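Local coordinates for RING-type domain-containing protein (Chaetomium thermophilum, PDB 6Z3U), which probably activates the cyclin-dependent kinase CDK7, this chain being the C-terminal part of a MAT1-like subunit in complex with kinase and cyclin chains, at residues 9-14 with 50-55; 13-18 with 57-62; 29-34 with 41-46. One frame throughout, in Å; residues are numbered along the deposited sequence.

In the fold
Interactions 1 and 2 are neighbours: their centres lie about 7 Å apart, and both start from the loop before helix 25-31, sharing Pro13 and Ser14. Tyr16 links them, its OH lying 3.2 Å from Phe52 CA and 3.5 Å from Phe11 CE2. Interaction 3 sits about 21 Å from interaction 1 and about 26 Å from interaction 2, centre to centre, beyond the chain's centre from interaction 2 and nested in sequence within the loops that both of them close. Helix 43-55 carries one side of interactions 1 and 3. The cyclin chain borders all three contacts, most extensively interactions 1 and 2, whereas the kinase chain packs mainly around interaction 3.

Interaction 1: residues 9-14 with 50-55; sequences MEFVPS and AMFEAF
Phe11, on the loop segment 9-14, and Phe52, on helix 43-55, make this contact with their rings alone. The aromatic pair is an offset edge-to-face stack, with centroids 5.2 Å apart and planes at 81°. Phe52 supplies the edge: its CD1-CE1 side straddles the far end of the other ring, with CD1 3.3 Å and CE1 3.4 Å from Phe11 CZ. The flanking atoms lie slightly farther off, Phe11 CE1 being 3.7 Å from Phe52 CE1. Phe52 leaves the helix with CG anti to the backbone N (chi1 176°), which carries the ring from a bond not aimed at the loop over to Phe11.

Tyr16 of the same chain also packs here, its hydroxyl oxygen lying against both phenylalanines. The cyclin chain adds polar and charged partners: Arg11 of that chain makes a cation-pi contact with Phe52, and Ser7 of that chain packs on Phe11 while hydrogen-bonding to Val12 O. The helix-side ring is thus wedged between its own chain and a partner subunit. An offset edge-to-face aromatic pair thereby joins the N-terminal loop to helix 43-55, at the interface of this MAT1-family chain with the cyclin.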
ATOM      1  N   MET C   9      -3.838 -20.859  -2.183  1.00 54.95           N
ATOM      2  CA  MET C   9      -3.098 -19.648  -1.858  1.00 52.11           C
ATOM      3  C   MET C   9      -2.823 -19.506  -0.367  1.00 52.74           C
ATOM      4  O   MET C   9      -2.277 -18.478   0.049  1.00 56.90           O
ATOM      5  CB  MET C   9      -3.864 -18.412  -2.352  1.00 50.05           C
ATOM      6  CG  MET C   9      -4.201 -18.427  -3.832  1.00 49.63           C
ATOM      7  SD  MET C   9      -2.776 -18.087  -4.880  1.00 54.51           S
ATOM      8  CE  MET C   9      -3.416 -18.555  -6.487  1.00 51.82           C
ATOM      9  N   GLU C  10      -3.189 -20.497   0.444  1.00 53.41           N
ATOM     10  CA  GLU C  10      -3.003 -20.387   1.884  1.00 54.38           C
ATOM     11  C   GLU C  10      -1.537 -20.133   2.213  1.00 63.72           C
ATOM     12  O   GLU C  10      -0.646 -20.838   1.730  1.00 57.95           O
ATOM     13  CB  GLU C  10      -3.490 -21.655   2.585  1.00 55.52           C
ATOM     14  CG  GLU C  10      -3.398 -21.583   4.104  1.00 56.94           C
ATOM     15  CD  GLU C  10      -3.892 -22.843   4.784  1.00 58.55           C
ATOM     16  OE1 GLU C  10      -4.197 -22.781   5.994  1.00 59.75           O
ATOM     17  OE2 GLU C  10      -3.982 -23.891   4.109  1.00 59.02           O
ATOM     18  N   PHE C  11      -1.292 -19.112   3.028  1.00 73.25           N
ATOM     19  CA  PHE C  11       0.054 -18.775   3.471  1.00 73.01           C
ATOM     20  C   PHE C  11       0.341 -19.489   4.787  1.00 74.46           C
ATOM     21  O   PHE C  11      -0.340 -19.249   5.790  1.00 74.70           O
ATOM     22  CB  PHE C  11       0.216 -17.266   3.639  1.00 75.88           C
ATOM     23  CG  PHE C  11       1.481 -16.874   4.347  1.00 78.46           C
ATOM     24  CD1 PHE C  11       2.708 -16.988   3.714  1.00 80.29           C
ATOM     25  CD2 PHE C  11       1.444 -16.403   5.647  1.00 77.95           C
ATOM     26  CE1 PHE C  11       3.874 -16.632   4.364  1.00 82.00           C
ATOM     27  CE2 PHE C  11       2.605 -16.048   6.303  1.00 81.95           C
ATOM     28  CZ  PHE C  11       3.822 -16.162   5.661  1.00 85.54           C
ATOM     29  N   VAL C  12       1.342 -20.362   4.777  1.00 75.43           N
ATOM     30  CA  VAL C  12       1.765 -21.085   5.974  1.00 68.51           C
ATOM     31  C   VAL C  12       3.236 -20.771   6.227  1.00 70.04           C
ATOM     32  O   VAL C  12       4.104 -21.271   5.499  1.00 70.18           O
ATOM     33  CB  VAL C  12       1.534 -22.598   5.828  1.00 66.30           C
ATOM     34  CG1 VAL C  12       0.081 -22.932   6.107  1.00 64.65           C
ATOM     35  CG2 VAL C  12       1.930 -23.074   4.435  1.00 70.62           C
ATOM     36  N   PRO C  13       3.566 -19.958   7.232  1.00 70.64           N
ATOM     37  CA  PRO C  13       4.973 -19.606   7.451  1.00 74.04           C
ATOM     38  C   PRO C  13       5.825 -20.836   7.722  1.00 76.62           C
ATOM     39  O   PRO C  13       5.357 -21.840   8.265  1.00 77.41           O
ATOM     40  CB  PRO C  13       4.923 -18.673   8.668  1.00 75.63           C
ATOM     41  CG  PRO C  13       3.644 -19.000   9.351  1.00 73.82           C
ATOM     42  CD  PRO C  13       2.689 -19.369   8.261  1.00 70.15           C
ATOM     43  N   SER C  14       7.096 -20.746   7.330  1.00 66.52           N
ATOM     44  CA  SER C  14       8.021 -21.869   7.404  1.00 62.35           C
ATOM     45  C   SER C  14       8.956 -21.789   8.605  1.00 57.64           C
ATOM     46  O   SER C  14       9.147 -22.787   9.304  1.00 69.12           O
ATOM     47  CB  SER C  14       8.847 -21.947   6.113  1.00 63.34           C
ATOM     48  OG  SER C  14       8.011 -22.096   4.978  1.00 72.54           O
ATOM     49  N   ALA C  50       3.693  -8.129  12.322  1.00 51.17           N
ATOM     50  CA  ALA C  50       5.082  -7.922  12.714  1.00 47.61           C
ATOM     51  C   ALA C  50       5.917  -9.176  12.480  1.00 44.40           C
ATOM     52  O   ALA C  50       7.017  -9.107  11.921  1.00 49.17           O
ATOM     53  CB  ALA C  50       5.151  -7.500  14.182  1.00 56.95           C
ATOM     54  N   MET C  51       5.403 -10.337  12.897  1.00 50.77           N
ATOM     55  CA  MET C  51       6.164 -11.575  12.770  1.00 53.82           C
ATOM     56  C   MET C  51       6.473 -11.895  11.311  1.00 51.93           C
ATOM     57  O   MET C  51       7.572 -12.361  10.990  1.00 51.60           O
ATOM     58  CB  MET C  51       5.393 -12.724  13.419  1.00 50.38           C
ATOM     59  CG  MET C  51       5.291 -12.619  14.932  1.00 53.30           C
ATOM     60  SD  MET C  51       6.873 -12.857  15.760  1.00 61.31           S
ATOM     61  CE  MET C  51       6.978 -14.646  15.778  1.00 61.71           C
ATOM     62  N   PHE C  52       5.517 -11.653  10.412  1.00 52.28           N
ATOM     63  CA  PHE C  52       5.769 -11.885   8.994  1.00 46.85           C
ATOM     64  C   PHE C  52       6.912 -11.012   8.496  1.00 49.92           C
ATOM     65  O   PHE C  52       7.878 -11.506   7.903  1.00 50.95           O
ATOM     66  CB  PHE C  52       4.498 -11.618   8.188  1.00 47.80           C
ATOM     67  CG  PHE C  52       4.687 -11.737   6.704  1.00 49.50           C
ATOM     68  CD1 PHE C  52       4.728 -12.980   6.096  1.00 53.86           C
ATOM     69  CD2 PHE C  52       4.818 -10.606   5.915  1.00 44.84           C
ATOM     70  CE1 PHE C  52       4.900 -13.094   4.729  1.00 59.30           C
ATOM     71  CE2 PHE C  52       4.988 -10.713   4.548  1.00 54.73           C
ATOM     72  CZ  PHE C  52       5.030 -11.959   3.954  1.00 59.90           C
ATOM     73  N   GLU C  53       6.823  -9.704   8.738  1.00 52.62           N
ATOM     74  CA  GLU C  53       7.850  -8.791   8.251  1.00 48.32           C
ATOM     75  C   GLU C  53       9.195  -9.063   8.906  1.00 50.91           C
ATOM     76  O   GLU C  53      10.241  -8.772   8.314  1.00 57.57           O
ATOM     77  CB  GLU C  53       7.407  -7.347   8.488  1.00 46.28           C
ATOM     78  CG  GLU C  53       6.150  -6.972   7.704  1.00 55.01           C
ATOM     79  CD  GLU C  53       5.618  -5.595   8.051  1.00 45.14           C
ATOM     80  OE1 GLU C  53       6.284  -4.872   8.817  1.00 62.54           O
ATOM     81  OE2 GLU C  53       4.525  -5.243   7.559  1.00 37.57           O
ATOM     82  N   ALA C  54       9.193  -9.620  10.121  1.00 60.58           N
ATOM     83  CA  ALA C  54      10.450  -9.929  10.797  1.00 57.02           C
ATOM     84  C   ALA C  54      11.174 -11.098  10.141  1.00 54.68           C
ATOM     85  O   ALA C  54      12.403 -11.191  10.232  1.00 50.49           O
ATOM     86  CB  ALA C  54      10.194 -10.234  12.273  1.00 49.19           C
ATOM     87  N   PHE C  55      10.439 -11.997   9.486  1.00 53.01           N
ATOM     88  CA  PHE C  55      11.030 -13.155   8.835  1.00 56.30           C
ATOM     89  C   PHE C  55      10.873 -13.154   7.321  1.00 58.90           C
ATOM     90  O   PHE C  55      11.518 -13.969   6.652  1.00 61.16           O
ATOM     91  CB  PHE C  55      10.415 -14.451   9.389  1.00 57.49           C
ATOM     92  CG  PHE C  55      10.821 -14.760  10.803  1.00 58.38           C
ATOM     93  CD1 PHE C  55      10.124 -14.221  11.872  1.00 57.02           C
ATOM     94  CD2 PHE C  55      11.894 -15.596  11.062  1.00 57.37           C
ATOM     95  CE1 PHE C  55      10.495 -14.507  13.175  1.00 55.41           C
ATOM     96  CE2 PHE C  55      12.270 -15.886  12.361  1.00 59.45           C
ATOM     97  CZ  PHE C  55      11.569 -15.341  13.418  1.00 59.98           C
TER

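Interaction 2: residues 13-18 with 57-62; sequences PSRYRV and GLAVFI
Arg15 reaches across to Leu58 and Ala59 with the end of a nearly straight side chain. Its CG stands beside the backbone N and anti to the carbonyl carbon (chi1 -55°), and the chain then runs extended from CG to NE, bridging backbones whose nearest CA atoms, Arg15 and Leu58, are 9.2 Å apart. At the last rotatable bond chi4 of 82° turns the guanidinium well out of line with that extended chain. NH2 and CZ come up to the methyl group of Ala59, CZ lying 3.9 Å from its CB, while NH1 meets the side of Leu58 at 4.2 Å from its CB. The two apolar residues occupy the middle positions of a type I beta turn from Gly57 to Val60, and both of their CB atoms point toward segment 13-18.

The polar end is satisfied by another subunit: Arg15 NH1 forms a salt bridge with Asp9 OD2 of the cyclin chain, and Ala59 N donates a hydrogen bond to the same oxygen. Between the two segments themselves the contact is therefore van der Waals packing against a charged group, and the cyclin carboxylate is what joins them electrostatically, its charge probably balanced in part by Arg15.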
ATOM      1  N   PRO C  13       3.566 -19.958   7.232  1.00 70.64           N
ATOM      2  CA  PRO C  13       4.973 -19.606   7.451  1.00 74.04           C
ATOM      3  C   PRO C  13       5.825 -20.836   7.722  1.00 76.62           C
ATOM      4  O   PRO C  13       5.357 -21.840   8.265  1.00 77.41           O
ATOM      5  CB  PRO C  13       4.923 -18.673   8.668  1.00 75.63           C
ATOM      6  CG  PRO C  13       3.644 -19.000   9.351  1.00 73.82           C
ATOM      7  CD  PRO C  13       2.689 -19.369   8.261  1.00 70.15           C
ATOM      8  N   SER C  14       7.096 -20.746   7.330  1.00 66.52           N
ATOM      9  CA  SER C  14       8.021 -21.869   7.404  1.00 62.35           C
ATOM     10  C   SER C  14       8.956 -21.789   8.605  1.00 57.64           C
ATOM     11  O   SER C  14       9.147 -22.787   9.304  1.00 69.12           O
ATOM     12  CB  SER C  14       8.847 -21.947   6.113  1.00 63.34           C
ATOM     13  OG  SER C  14       8.011 -22.096   4.978  1.00 72.54           O
ATOM     14  N   ARG C  15       9.540 -20.621   8.864  1.00 56.63           N
ATOM     15  CA  ARG C  15      10.558 -20.472   9.893  1.00 58.33           C
ATOM     16  C   ARG C  15      10.020 -19.889  11.191  1.00 58.37           C
ATOM     17  O   ARG C  15      10.784 -19.738  12.149  1.00 60.02           O
ATOM     18  CB  ARG C  15      11.695 -19.581   9.381  1.00 57.71           C
ATOM     19  CG  ARG C  15      12.318 -20.049   8.080  1.00 57.76           C
ATOM     20  CD  ARG C  15      13.726 -19.509   7.911  1.00 58.44           C
ATOM     21  NE  ARG C  15      14.261 -19.816   6.588  1.00 71.91           N
ATOM     22  CZ  ARG C  15      14.000 -19.105   5.492  1.00 72.22           C
ATOM     23  NH1 ARG C  15      13.205 -18.043   5.553  1.00 68.20           N
ATOM     24  NH2 ARG C  15      14.530 -19.461   4.331  1.00 71.78           N
ATOM     25  N   TYR C  16       8.732 -19.555  11.251  1.00 58.19           N
ATOM     26  CA  TYR C  16       8.169 -18.963  12.454  1.00 62.26           C
ATOM     27  C   TYR C  16       6.721 -19.399  12.609  1.00 59.73           C
ATOM     28  O   TYR C  16       6.097 -19.906  11.675  1.00 62.43           O
ATOM     29  CB  TYR C  16       8.267 -17.433  12.426  1.00 61.13           C
ATOM     30  CG  TYR C  16       7.306 -16.763  11.469  1.00 61.25           C
ATOM     31  CD1 TYR C  16       7.650 -16.551  10.141  1.00 58.56           C
ATOM     32  CD2 TYR C  16       6.058 -16.328  11.899  1.00 56.27           C
ATOM     33  CE1 TYR C  16       6.777 -15.935   9.265  1.00 49.18           C
ATOM     34  CE2 TYR C  16       5.179 -15.711  11.030  1.00 51.19           C
ATOM     35  CZ  TYR C  16       5.545 -15.514   9.717  1.00 47.75           C
ATOM     36  OH  TYR C  16       4.671 -14.901   8.848  1.00 45.85           O
ATOM     37  N   ARG C  17       6.201 -19.196  13.816  1.00 57.21           N
ATOM     38  CA  ARG C  17       4.826 -19.529  14.159  1.00 58.27           C
ATOM     39  C   ARG C  17       4.280 -18.489  15.123  1.00 58.93           C
ATOM     40  O   ARG C  17       4.926 -18.166  16.124  1.00 61.79           O
ATOM     41  CB  ARG C  17       4.751 -20.938  14.756  1.00 62.79           C
ATOM     42  CG  ARG C  17       5.646 -21.144  15.972  1.00 83.00           C
ATOM     43  CD  ARG C  17       5.761 -22.623  16.324  1.00 94.91           C
ATOM     44  NE  ARG C  17       6.555 -22.855  17.528  1.00 92.81           N
ATOM     45  CZ  ARG C  17       7.877 -23.021  17.532  1.00103.05           C
ATOM     46  NH1 ARG C  17       8.561 -22.986  16.395  1.00113.14           N
ATOM     47  NH2 ARG C  17       8.517 -23.228  18.675  1.00104.51           N
ATOM     48  N   VAL C  18       3.093 -17.969  14.815  1.00 63.31           N
ATOM     49  CA  VAL C  18       2.455 -16.928  15.616  1.00 64.50           C
ATOM     50  C   VAL C  18       1.612 -17.634  16.672  1.00 55.76           C
ATOM     51  O   VAL C  18       0.512 -18.113  16.390  1.00 58.67           O
ATOM     52  CB  VAL C  18       1.611 -15.987  14.753  1.00 51.07           C
ATOM     53  CG1 VAL C  18       0.835 -15.007  15.623  1.00 50.46           C
ATOM     54  CG2 VAL C  18       2.492 -15.240  13.762  1.00 49.45           C
ATOM     55  N   GLY C  57      11.613 -12.860   3.802  1.00 63.59           N
ATOM     56  CA  GLY C  57      12.833 -12.649   3.052  1.00 58.94           C
ATOM     57  C   GLY C  57      14.098 -12.764   3.869  1.00 61.25           C
ATOM     58  O   GLY C  57      15.096 -12.111   3.549  1.00 49.82           O
ATOM     59  N   LEU C  58      14.091 -13.591   4.916  1.00 61.88           N
ATOM     60  CA  LEU C  58      15.292 -13.754   5.727  1.00 52.55           C
ATOM     61  C   LEU C  58      16.399 -14.431   4.928  1.00 54.06           C
ATOM     62  O   LEU C  58      17.581 -14.107   5.098  1.00 61.65           O
ATOM     63  CB  LEU C  58      14.970 -14.558   6.986  1.00 60.52           C
ATOM     64  CG  LEU C  58      15.715 -14.151   8.262  1.00 66.69           C
ATOM     65  CD1 LEU C  58      15.490 -15.178   9.366  1.00 57.15           C
ATOM     66  CD2 LEU C  58      17.201 -13.958   8.002  1.00 57.57           C
ATOM     67  N   ALA C  59      16.036 -15.366   4.051  1.00 65.25           N
ATOM     68  CA  ALA C  59      16.991 -16.063   3.199  1.00 55.29           C
ATOM     69  C   ALA C  59      16.927 -15.566   1.759  1.00 59.44           C
ATOM     70  O   ALA C  59      17.272 -16.295   0.826  1.00 54.83           O
ATOM     71  CB  ALA C  59      16.754 -17.571   3.247  1.00 61.65           C
ATOM     72  N   VAL C  60      16.480 -14.327   1.567  1.00 56.55           N
ATOM     73  CA  VAL C  60      16.463 -13.692   0.255  1.00 57.94           C
ATOM     74  C   VAL C  60      17.772 -12.919   0.130  1.00 53.91           C
ATOM     75  O   VAL C  60      17.939 -11.853   0.725  1.00 62.22           O
ATOM     76  CB  VAL C  60      15.244 -12.789   0.074  1.00 58.24           C
ATOM     77  CG1 VAL C  60      15.422 -11.883  -1.137  1.00 61.23           C
ATOM     78  CG2 VAL C  60      13.988 -13.628  -0.080  1.00 59.88           C
ATOM     79  N   PHE C  61      18.711 -13.469  -0.633  1.00 57.46           N
ATOM     80  CA  PHE C  61      20.029 -12.865  -0.818  1.00 61.38           C
ATOM     81  C   PHE C  61      19.972 -12.019  -2.083  1.00 69.97           C
ATOM     82  O   PHE C  61      20.129 -12.528  -3.195  1.00 72.71           O
ATOM     83  CB  PHE C  61      21.098 -13.946  -0.894  1.00 74.55           C
ATOM     84  CG  PHE C  61      21.035 -14.935   0.240  1.00 75.55           C
ATOM     85  CD1 PHE C  61      21.111 -14.505   1.554  1.00 74.06           C
ATOM     86  CD2 PHE C  61      20.880 -16.289  -0.009  1.00 70.39           C
ATOM     87  CE1 PHE C  61      21.048 -15.408   2.599  1.00 71.55           C
ATOM     88  CE2 PHE C  61      20.814 -17.197   1.032  1.00 60.76           C
ATOM     89  CZ  PHE C  61      20.897 -16.755   2.338  1.00 73.76           C
ATOM     90  N   ILE C  62      19.762 -10.713  -1.910  1.00 67.31           N
ATOM     91  CA  ILE C  62      19.487  -9.843  -3.050  1.00 60.82           C
ATOM     92  C   ILE C  62      20.678  -9.805  -3.997  1.00 72.53           C
ATOM     93  O   ILE C  62      20.527  -9.922  -5.219  1.00 72.07           O
ATOM     94  CB  ILE C  62      19.106  -8.432  -2.561  1.00 62.74           C
ATOM     95  CG1 ILE C  62      17.692  -8.455  -1.969  1.00 65.11           C
ATOM     96  CG2 ILE C  62      19.223  -7.419  -3.695  1.00 65.25           C
ATOM     97  CD1 ILE C  62      17.255  -7.147  -1.334  1.00 73.46           C
TER

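Interaction 3: residues 29-34 with 41-46; sequences KYRIDQ and YSFLDY
The weakly bonded helical turn at Tyr30 and Arg31 passes the start of helix 43-55 with Arg31 and Phe43 CA atoms 7.7 Å apart, and the phenyl ring of Phe43 fills the interval. Arg31 covers one face of that ring: its CG lies 3.9 Å from the Phe43 ring centroid and only 10° off the normal, a CH-pi contact. Beyond CG the arginine bends at chi3 (103°) and continues past the ring toward the backbone of Phe43, so that the two side chains run past each other in opposite directions. The guanidinium, tilted 25° from the ring plane, receives Phe43 CB over one face, 3.5 Å from NH2, and Leu44 CD1 comes to its edge, 4.2 Å from NH2. Tyr30 meets the ring at its rim, with CB in the ring plane and 3.6 Å from Phe43 CE1, while its phenol leads away. The opposite face of Phe43 is covered by Tyr41 CD1, 3.9 Å above the centre, so the ring is sandwiched. With an alanine at Arg31, the Phe43 face would probably lose its aliphatic cover and Leu44 the charged group at its flank.

Ser42 caps the following helix, its OG accepting from Asp45 N at 3.1 Å. Leu27 of helix 25-31 also packs on Phe43, and the kinase chain borders the site, Tyr41 OH hydrogen-bonding to Ala246 O of the kinase chain. The contact thus joins the end of helix 25-31 to the first turn of helix 43-55, with the short helix 34-39 spanning the connection between them.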
ATOM      1  N   LYS C  29      -1.094  -0.971  26.730  1.00 56.90           N
ATOM      2  CA  LYS C  29      -1.803   0.290  26.914  1.00 55.39           C
ATOM      3  C   LYS C  29      -3.087   0.318  26.094  1.00 54.12           C
ATOM      4  O   LYS C  29      -4.118   0.826  26.551  1.00 53.17           O
ATOM      5  CB  LYS C  29      -0.922   1.482  26.524  1.00 56.86           C
ATOM      6  CG  LYS C  29       0.582   1.236  26.505  1.00 53.67           C
ATOM      7  CD  LYS C  29       1.358   2.541  26.338  1.00 53.72           C
ATOM      8  CE  LYS C  29       1.119   3.188  24.980  1.00 58.86           C
ATOM      9  NZ  LYS C  29       1.848   2.504  23.880  1.00 70.31           N
ATOM     10  N   TYR C  30      -3.043  -0.230  24.880  1.00 57.45           N
ATOM     11  CA  TYR C  30      -4.168  -0.164  23.958  1.00 54.44           C
ATOM     12  C   TYR C  30      -5.180  -1.281  24.175  1.00 49.04           C
ATOM     13  O   TYR C  30      -6.381  -1.057  23.988  1.00 46.42           O
ATOM     14  CB  TYR C  30      -3.657  -0.204  22.514  1.00 44.71           C
ATOM     15  CG  TYR C  30      -2.690   0.911  22.187  1.00 44.32           C
ATOM     16  CD1 TYR C  30      -3.149   2.185  21.883  1.00 45.94           C
ATOM     17  CD2 TYR C  30      -1.320   0.691  22.183  1.00 45.23           C
ATOM     18  CE1 TYR C  30      -2.271   3.210  21.583  1.00 46.62           C
ATOM     19  CE2 TYR C  30      -0.433   1.711  21.885  1.00 45.13           C
ATOM     20  CZ  TYR C  30      -0.914   2.969  21.586  1.00 52.50           C
ATOM     21  OH  TYR C  30      -0.038   3.992  21.287  1.00 46.35           O
ATOM     22  N   ARG C  31      -4.727  -2.473  24.575  1.00 48.59           N
ATOM     23  CA  ARG C  31      -5.657  -3.577  24.795  1.00 49.35           C
ATOM     24  C   ARG C  31      -6.756  -3.194  25.777  1.00 50.34           C
ATOM     25  O   ARG C  31      -7.874  -3.715  25.690  1.00 50.32           O
ATOM     26  CB  ARG C  31      -4.905  -4.808  25.299  1.00 51.43           C
ATOM     27  CG  ARG C  31      -3.744  -5.242  24.418  1.00 50.78           C
ATOM     28  CD  ARG C  31      -3.201  -6.601  24.835  1.00 52.92           C
ATOM     29  NE  ARG C  31      -3.650  -7.664  23.937  1.00 53.71           N
ATOM     30  CZ  ARG C  31      -2.892  -8.258  23.015  1.00 60.28           C
ATOM     31  NH1 ARG C  31      -1.621  -7.914  22.850  1.00 51.59           N
ATOM     32  NH2 ARG C  31      -3.413  -9.210  22.252  1.00 65.31           N
ATOM     33  N   ILE C  32      -6.463  -2.285  26.709  1.00 51.40           N
ATOM     34  CA  ILE C  32      -7.444  -1.820  27.682  1.00 58.84           C
ATOM     35  C   ILE C  32      -8.026  -0.464  27.300  1.00 56.00           C
ATOM     36  O   ILE C  32      -8.769   0.132  28.086  1.00 51.62           O
ATOM     37  CB  ILE C  32      -6.848  -1.773  29.102  1.00 55.33           C
ATOM     38  CG1 ILE C  32      -5.563  -0.940  29.126  1.00 55.40           C
ATOM     39  CG2 ILE C  32      -6.593  -3.182  29.618  1.00 58.52           C
ATOM     40  CD1 ILE C  32      -4.892  -0.893  30.484  1.00 64.85           C
ATOM     41  N   ASP C  33      -7.699   0.044  26.114  1.00 56.28           N
ATOM     42  CA  ASP C  33      -8.338   1.256  25.627  1.00 51.45           C
ATOM     43  C   ASP C  33      -9.756   0.932  25.174  1.00 48.07           C
ATOM     44  O   ASP C  33      -9.964   0.036  24.351  1.00 51.18           O
ATOM     45  CB  ASP C  33      -7.535   1.858  24.477  1.00 45.23           C
ATOM     46  CG  ASP C  33      -8.151   3.138  23.948  1.00 51.84           C
ATOM     47  OD1 ASP C  33      -9.073   3.669  24.603  1.00 50.00           O
ATOM     48  OD2 ASP C  33      -7.715   3.614  22.878  1.00 56.46           O
ATOM     49  N   GLN C  34     -10.733   1.655  25.724  1.00 50.66           N
ATOM     50  CA  GLN C  34     -12.128   1.374  25.400  1.00 46.24           C
ATOM     51  C   GLN C  34     -12.371   1.434  23.897  1.00 51.49           C
ATOM     52  O   GLN C  34     -13.078   0.585  23.340  1.00 56.53           O
ATOM     53  CB  GLN C  34     -13.042   2.358  26.131  1.00 46.91           C
ATOM     54  CG  GLN C  34     -14.507   1.960  26.122  1.00 47.27           C
ATOM     55  CD  GLN C  34     -14.769   0.692  26.915  1.00 54.94           C
ATOM     56  OE1 GLN C  34     -15.269  -0.295  26.377  1.00 62.52           O
ATOM     57  NE2 GLN C  34     -14.432   0.713  28.200  1.00 61.55           N
ATOM     58  N   TYR C  41     -10.597  -3.396  17.108  1.00 39.14           N
ATOM     59  CA  TYR C  41      -9.217  -3.454  16.648  1.00 38.59           C
ATOM     60  C   TYR C  41      -8.623  -4.816  16.980  1.00 39.79           C
ATOM     61  O   TYR C  41      -8.735  -5.294  18.113  1.00 47.82           O
ATOM     62  CB  TYR C  41      -8.377  -2.349  17.283  1.00 38.45           C
ATOM     63  CG  TYR C  41      -6.963  -2.316  16.743  1.00 38.00           C
ATOM     64  CD1 TYR C  41      -5.976  -3.137  17.274  1.00 42.11           C
ATOM     65  CD2 TYR C  41      -6.620  -1.479  15.690  1.00 36.70           C
ATOM     66  CE1 TYR C  41      -4.687  -3.120  16.777  1.00 38.85           C
ATOM     67  CE2 TYR C  41      -5.333  -1.454  15.188  1.00 36.47           C
ATOM     68  CZ  TYR C  41      -4.372  -2.279  15.734  1.00 38.70           C
ATOM     69  OH  TYR C  41      -3.087  -2.262  15.241  1.00 48.36           O
ATOM     70  N   SER C  42      -7.993  -5.440  15.991  1.00 39.32           N
ATOM     71  CA  SER C  42      -7.416  -6.768  16.144  1.00 40.50           C
ATOM     72  C   SER C  42      -5.936  -6.635  16.477  1.00 50.43           C
ATOM     73  O   SER C  42      -5.136  -6.227  15.630  1.00 57.94           O
ATOM     74  CB  SER C  42      -7.608  -7.592  14.875  1.00 46.49           C
ATOM     75  OG  SER C  42      -6.883  -8.806  14.959  1.00 55.51           O
ATOM     76  N   PHE C  43      -5.572  -6.993  17.708  1.00 53.13           N
ATOM     77  CA  PHE C  43      -4.163  -7.049  18.074  1.00 50.93           C
ATOM     78  C   PHE C  43      -3.497  -8.302  17.525  1.00 47.98           C
ATOM     79  O   PHE C  43      -2.287  -8.301  17.278  1.00 46.38           O
ATOM     80  CB  PHE C  43      -4.009  -6.985  19.592  1.00 44.98           C
ATOM     81  CG  PHE C  43      -4.485  -5.695  20.189  1.00 44.55           C
ATOM     82  CD1 PHE C  43      -3.607  -4.643  20.384  1.00 44.32           C
ATOM     83  CD2 PHE C  43      -5.811  -5.528  20.546  1.00 44.54           C
ATOM     84  CE1 PHE C  43      -4.042  -3.453  20.928  1.00 44.86           C
ATOM     85  CE2 PHE C  43      -6.251  -4.338  21.092  1.00 44.25           C
ATOM     86  CZ  PHE C  43      -5.366  -3.301  21.283  1.00 44.01           C
ATOM     87  N   LEU C  44      -4.268  -9.373  17.319  1.00 47.39           N
ATOM     88  CA  LEU C  44      -3.699 -10.578  16.733  1.00 50.67           C
ATOM     89  C   LEU C  44      -3.173 -10.296  15.332  1.00 48.04           C
ATOM     90  O   LEU C  44      -2.113 -10.799  14.943  1.00 49.68           O
ATOM     91  CB  LEU C  44      -4.742 -11.696  16.690  1.00 46.26           C
ATOM     92  CG  LEU C  44      -5.737 -11.843  17.849  1.00 63.80           C
ATOM     93  CD1 LEU C  44      -5.108 -11.512  19.205  1.00 71.11           C
ATOM     94  CD2 LEU C  44      -6.996 -11.002  17.604  1.00 70.17           C
ATOM     95  N   ASP C  45      -3.898  -9.481  14.564  1.00 47.66           N
ATOM     96  CA  ASP C  45      -3.452  -9.149  13.217  1.00 47.94           C
ATOM     97  C   ASP C  45      -2.151  -8.355  13.245  1.00 50.07           C
ATOM     98  O   ASP C  45      -1.276  -8.560  12.395  1.00 49.39           O
ATOM     99  CB  ASP C  45      -4.546  -8.369  12.485  1.00 47.07           C
ATOM    100  CG  ASP C  45      -5.682  -9.263  12.000  1.00 48.82           C
ATOM    101  OD1 ASP C  45      -5.603 -10.495  12.197  1.00 56.45           O
ATOM    102  OD2 ASP C  45      -6.657  -8.734  11.420  1.00 38.63           O
ATOM    103  N   TYR C  46      -1.999  -7.450  14.216  1.00 55.28           N
ATOM    104  CA  TYR C  46      -0.759  -6.686  14.331  1.00 53.02           C
ATOM    105  C   TYR C  46       0.420  -7.602  14.641  1.00 47.62           C
ATOM    106  O   TYR C  46       1.481  -7.501  14.015  1.00 47.26           O
ATOM    107  CB  TYR C  46      -0.902  -5.606  15.404  1.00 44.92           C
ATOM    108  CG  TYR C  46       0.387  -4.874  15.716  1.00 45.92           C
ATOM    109  CD1 TYR C  46       0.804  -3.806  14.932  1.00 46.27           C
ATOM    110  CD2 TYR C  46       1.180  -5.240  16.796  1.00 49.81           C
ATOM    111  CE1 TYR C  46       1.975  -3.128  15.208  1.00 44.85           C
ATOM    112  CE2 TYR C  46       2.355  -4.566  17.081  1.00 43.47           C
ATOM    113  CZ  TYR C  46       2.748  -3.511  16.284  1.00 45.26           C
ATOM    114  OH  TYR C  46       3.913  -2.830  16.559  1.00 49.45           O
TER